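Local coordinates for protein dihydroorotase (Agrobacterium tumefaciens, PDB 2OGJ) that hydrolyses acetyl esters, deacetylating acetyl-(R)-mandelate in vitro, as a zinc-dependent member of the amidohydrolase superfamily with a TIM-barrel fold, at residues His265-Lys273 with Ala361-Ser369. Residues are numbered along the deposited sequence; the frame is centred on the assembly and turned at random.
Sequences HGGASFSFK and ATDSNGDVS
F270 and S364 bond to each other twice: S364 N donates to F270 O at 2.8 Å, and F270 N reaches S364 OG at 3.0 Å in a weak bond. With OG beside its own backbone N (chi1 -55°), S364 meets both backbone polar atoms of F270, its N as donor and its OG as acceptor, while its CB packs against G267.

The carboxylate of D363 bonds to both segments. OD1 reaches across to take F272 N on its anti lone pair in a nearly straight bond of 2.9 Å (166°), and OD2 accepts N365 N from above the carboxylate plane, making an Asx turn within the type I turn 363-366. The only salt bridge here is a long one, K273 NZ to D367 OD1 at 3.5 Å, made by an extended lysine.

Packing gathers around the F272 ring. S369 CB lies over one face in a CH-pi contact, D367 O approaches the edge in plane, and K310 and S313 of helix 304-313 touch the same side chain.

The hairpin turn between strands 348-362 and 368-382 thus ties down the loop leading into helix 272-280, meeting its main-chain groups with one backbone N and two side-chain oxygens; S269 in that loop lies close to the zinc ligand H231.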
ATOM      1  N   HIS A 265      -5.412   9.871 -31.469  1.00 42.64           N
ATOM      2  CA  HIS A 265      -4.554   8.811 -32.016  1.00 44.93           C
ATOM      3  C   HIS A 265      -3.145   8.915 -31.395  1.00 48.91           C
ATOM      4  O   HIS A 265      -2.496   9.991 -31.452  1.00 49.75           O
ATOM      5  CB  HIS A 265      -4.475   8.983 -33.542  1.00 41.63           C
ATOM      6  CG  HIS A 265      -3.771   7.869 -34.263  1.00 37.77           C
ATOM      7  ND1 HIS A 265      -4.118   7.482 -35.541  1.00 36.23           N
ATOM      8  CD2 HIS A 265      -2.748   7.062 -33.896  1.00 36.04           C
ATOM      9  CE1 HIS A 265      -3.345   6.485 -35.930  1.00 34.26           C
ATOM     10  NE2 HIS A 265      -2.505   6.210 -34.950  1.00 36.83           N
ATOM     11  N   GLY A 266      -2.642   7.829 -30.816  1.00 49.16           N
ATOM     12  CA  GLY A 266      -1.319   7.966 -30.238  1.00 51.43           C
ATOM     13  C   GLY A 266      -0.441   6.765 -29.971  1.00 54.34           C
ATOM     14  O   GLY A 266       0.157   6.670 -28.894  1.00 57.57           O
ATOM     15  N   GLY A 267      -0.328   5.854 -30.928  1.00 53.87           N
ATOM     16  CA  GLY A 267       0.517   4.695 -30.700  1.00 54.05           C
ATOM     17  C   GLY A 267      -0.288   3.491 -30.267  1.00 53.81           C
ATOM     18  O   GLY A 267      -0.035   2.377 -30.726  1.00 55.01           O
ATOM     19  N   ALA A 268      -1.261   3.698 -29.385  1.00 52.67           N
ATOM     20  CA  ALA A 268      -2.087   2.588 -28.943  1.00 52.47           C
ATOM     21  C   ALA A 268      -3.591   2.857 -29.009  1.00 52.52           C
ATOM     22  O   ALA A 268      -4.383   1.940 -28.826  1.00 52.80           O
ATOM     23  CB  ALA A 268      -1.696   2.186 -27.518  1.00 51.70           C
ATOM     24  N   SER A 269      -3.994   4.093 -29.304  1.00 52.54           N
ATOM     25  CA  SER A 269      -5.423   4.428 -29.298  1.00 52.40           C
ATOM     26  C   SER A 269      -6.254   4.590 -30.584  1.00 51.84           C
ATOM     27  O   SER A 269      -7.387   5.104 -30.524  1.00 50.88           O
ATOM     28  CB  SER A 269      -5.620   5.668 -28.428  1.00 52.68           C
ATOM     29  OG  SER A 269      -4.921   5.523 -27.200  1.00 53.78           O
ATOM     30  N   PHE A 270      -5.721   4.180 -31.737  1.00 50.70           N
ATOM     31  CA  PHE A 270      -6.502   4.277 -32.967  1.00 50.06           C
ATOM     32  C   PHE A 270      -6.431   3.044 -33.843  1.00 49.19           C
ATOM     33  O   PHE A 270      -5.352   2.540 -34.140  1.00 47.14           O
ATOM     34  CB  PHE A 270      -6.101   5.485 -33.811  1.00 50.68           C
ATOM     35  CG  PHE A 270      -6.931   5.641 -35.064  1.00 51.41           C
ATOM     36  CD1 PHE A 270      -8.242   6.105 -34.993  1.00 50.40           C
ATOM     37  CD2 PHE A 270      -6.414   5.280 -36.313  1.00 49.84           C
ATOM     38  CE1 PHE A 270      -9.026   6.206 -36.146  1.00 50.36           C
ATOM     39  CE2 PHE A 270      -7.192   5.377 -37.468  1.00 47.86           C
ATOM     40  CZ  PHE A 270      -8.496   5.840 -37.386  1.00 48.23           C
ATOM     41  N   SER A 271      -7.609   2.582 -34.255  1.00 50.01           N
ATOM     42  CA  SER A 271      -7.752   1.418 -35.118  1.00 49.18           C
ATOM     43  C   SER A 271      -8.622   1.747 -36.333  1.00 47.94           C
ATOM     44  O   SER A 271      -9.711   2.315 -36.188  1.00 45.33           O
ATOM     45  CB  SER A 271      -8.402   0.269 -34.347  1.00 50.76           C
ATOM     46  OG  SER A 271      -8.711  -0.813 -35.218  1.00 51.28           O
ATOM     47  N   PHE A 272      -8.081   1.345 -37.527  1.00 47.28           N
ATOM     48  CA  PHE A 272      -8.833   1.631 -38.748  1.00 47.79           C
ATOM     49  C   PHE A 272     -10.142   0.864 -38.708  1.00 47.61           C
ATOM     50  O   PHE A 272     -11.200   1.394 -39.062  1.00 46.22           O
ATOM     51  CB  PHE A 272      -8.072   1.156 -39.977  1.00 47.93           C
ATOM     52  CG  PHE A 272      -6.977   2.060 -40.405  1.00 47.24           C
ATOM     53  CD1 PHE A 272      -7.259   3.322 -40.916  1.00 48.00           C
ATOM     54  CD2 PHE A 272      -5.659   1.629 -40.371  1.00 47.96           C
ATOM     55  CE1 PHE A 272      -6.244   4.146 -41.401  1.00 46.23           C
ATOM     56  CE2 PHE A 272      -4.630   2.443 -40.852  1.00 48.88           C
ATOM     57  CZ  PHE A 272      -4.929   3.704 -41.370  1.00 48.36           C
ATOM     58  N   LYS A 273     -10.049  -0.399 -38.296  1.00 48.25           N
ATOM     59  CA  LYS A 273     -11.196  -1.284 -38.206  1.00 48.96           C
ATOM     60  C   LYS A 273     -12.275  -0.750 -37.274  1.00 49.50           C
ATOM     61  O   LYS A 273     -13.445  -0.709 -37.651  1.00 50.95           O
ATOM     62  CB  LYS A 273     -10.730  -2.673 -37.785  1.00 47.99           C
ATOM     63  CG  LYS A 273      -9.671  -3.177 -38.744  1.00 51.09           C
ATOM     64  CD  LYS A 273      -9.291  -4.632 -38.565  1.00 53.42           C
ATOM     65  CE  LYS A 273      -8.367  -5.070 -39.712  1.00 55.31           C
ATOM     66  NZ  LYS A 273      -7.845  -6.468 -39.577  1.00 57.86           N
ATOM     67  N   ALA A 361      -0.082   4.241 -44.279  1.00 65.56           N
ATOM     68  CA  ALA A 361       0.029   4.736 -42.921  1.00 64.47           C
ATOM     69  C   ALA A 361      -0.401   3.548 -42.072  1.00 63.00           C
ATOM     70  O   ALA A 361      -1.151   2.689 -42.533  1.00 63.21           O
ATOM     71  CB  ALA A 361      -0.907   5.903 -42.714  1.00 65.38           C
ATOM     72  N   THR A 362       0.082   3.466 -40.847  1.00 60.96           N
ATOM     73  CA  THR A 362      -0.314   2.354 -40.009  1.00 59.23           C
ATOM     74  C   THR A 362      -0.877   2.902 -38.716  1.00 57.94           C
ATOM     75  O   THR A 362      -0.374   3.888 -38.187  1.00 56.89           O
ATOM     76  CB  THR A 362       0.877   1.406 -39.746  1.00 59.45           C
ATOM     77  OG1 THR A 362       0.795   0.874 -38.413  1.00 58.88           O
ATOM     78  CG2 THR A 362       2.199   2.140 -39.951  1.00 59.06           C
ATOM     79  N   ASP A 363      -1.939   2.265 -38.226  1.00 57.49           N
ATOM     80  CA  ASP A 363      -2.613   2.678 -36.990  1.00 56.44           C
ATOM     81  C   ASP A 363      -1.942   2.134 -35.732  1.00 56.29           C
ATOM     82  O   ASP A 363      -0.860   1.534 -35.783  1.00 56.64           O
ATOM     83  CB  ASP A 363      -4.091   2.241 -37.016  1.00 55.42           C
ATOM     84  CG  ASP A 363      -4.268   0.712 -37.062  1.00 54.38           C
ATOM     85  OD1 ASP A 363      -5.406   0.229 -37.261  1.00 54.55           O
ATOM     86  OD2 ASP A 363      -3.273  -0.017 -36.891  1.00 53.82           O
ATOM     87  N   SER A 364      -2.605   2.336 -34.601  1.00 56.28           N
ATOM     88  CA  SER A 364      -2.097   1.882 -33.318  1.00 56.45           C
ATOM     89  C   SER A 364      -2.191   0.367 -33.165  1.00 56.52           C
ATOM     90  O   SER A 364      -1.822  -0.187 -32.125  1.00 54.78           O
ATOM     91  CB  SER A 364      -2.865   2.566 -32.194  1.00 56.92           C
ATOM     92  OG  SER A 364      -2.814   3.970 -32.345  1.00 58.22           O
ATOM     93  N   ASN A 365      -2.695  -0.297 -34.202  1.00 57.44           N
ATOM     94  CA  ASN A 365      -2.817  -1.755 -34.188  1.00 58.27           C
ATOM     95  C   ASN A 365      -1.922  -2.453 -35.197  1.00 58.03           C
ATOM     96  O   ASN A 365      -2.103  -3.636 -35.490  1.00 57.88           O
ATOM     97  CB  ASN A 365      -4.271  -2.184 -34.413  1.00 58.27           C
ATOM     98  CG  ASN A 365      -5.067  -2.174 -33.133  1.00 57.73           C
ATOM     99  OD1 ASN A 365      -4.542  -2.511 -32.075  1.00 60.36           O
ATOM    100  ND2 ASN A 365      -6.336  -1.797 -33.217  1.00 56.34           N
ATOM    101  N   GLY A 366      -0.952  -1.720 -35.724  1.00 58.56           N
ATOM    102  CA  GLY A 366      -0.047  -2.312 -36.691  1.00 60.17           C
ATOM    103  C   GLY A 366      -0.700  -2.514 -38.044  1.00 61.22           C
ATOM    104  O   GLY A 366      -0.012  -2.806 -39.019  1.00 60.93           O
ATOM    105  N   ASP A 367      -2.023  -2.374 -38.103  1.00 62.61           N
ATOM    106  CA  ASP A 367      -2.758  -2.519 -39.358  1.00 63.48           C
ATOM    107  C   ASP A 367      -2.341  -1.417 -40.314  1.00 62.77           C
ATOM    108  O   ASP A 367      -2.327  -0.242 -39.953  1.00 61.75           O
ATOM    109  CB  ASP A 367      -4.263  -2.433 -39.110  1.00 65.93           C
ATOM    110  CG  ASP A 367      -4.925  -3.790 -39.071  1.00 69.21           C
ATOM    111  OD1 ASP A 367      -5.056  -4.408 -40.151  1.00 72.75           O
ATOM    112  OD2 ASP A 367      -5.305  -4.239 -37.967  1.00 69.80           O
ATOM    113  N   VAL A 368      -1.999  -1.798 -41.536  1.00 62.82           N
ATOM    114  CA  VAL A 368      -1.577  -0.825 -42.524  1.00 63.29           C
ATOM    115  C   VAL A 368      -2.634  -0.581 -43.586  1.00 63.78           C
ATOM    116  O   VAL A 368      -3.223  -1.521 -44.109  1.00 65.68           O
ATOM    117  CB  VAL A 368      -0.277  -1.279 -43.211  1.00 62.34           C
ATOM    118  CG1 VAL A 368      -0.017  -0.439 -44.444  1.00 64.09           C
ATOM    119  CG2 VAL A 368       0.885  -1.141 -42.253  1.00 61.88           C
ATOM    120  N   SER A 369      -2.885   0.689 -43.878  1.00 62.90           N
ATOM    121  CA  SER A 369      -3.833   1.071 -44.911  1.00 63.57           C
ATOM    122  C   SER A 369      -3.118   2.083 -45.805  1.00 64.29           C
ATOM    123  O   SER A 369      -2.235   2.807 -45.344  1.00 64.56           O
ATOM    124  CB  SER A 369      -5.079   1.702 -44.291  1.00 63.62           C
ATOM    125  OG  SER A 369      -5.907   2.281 -45.287  1.00 62.63           O
TER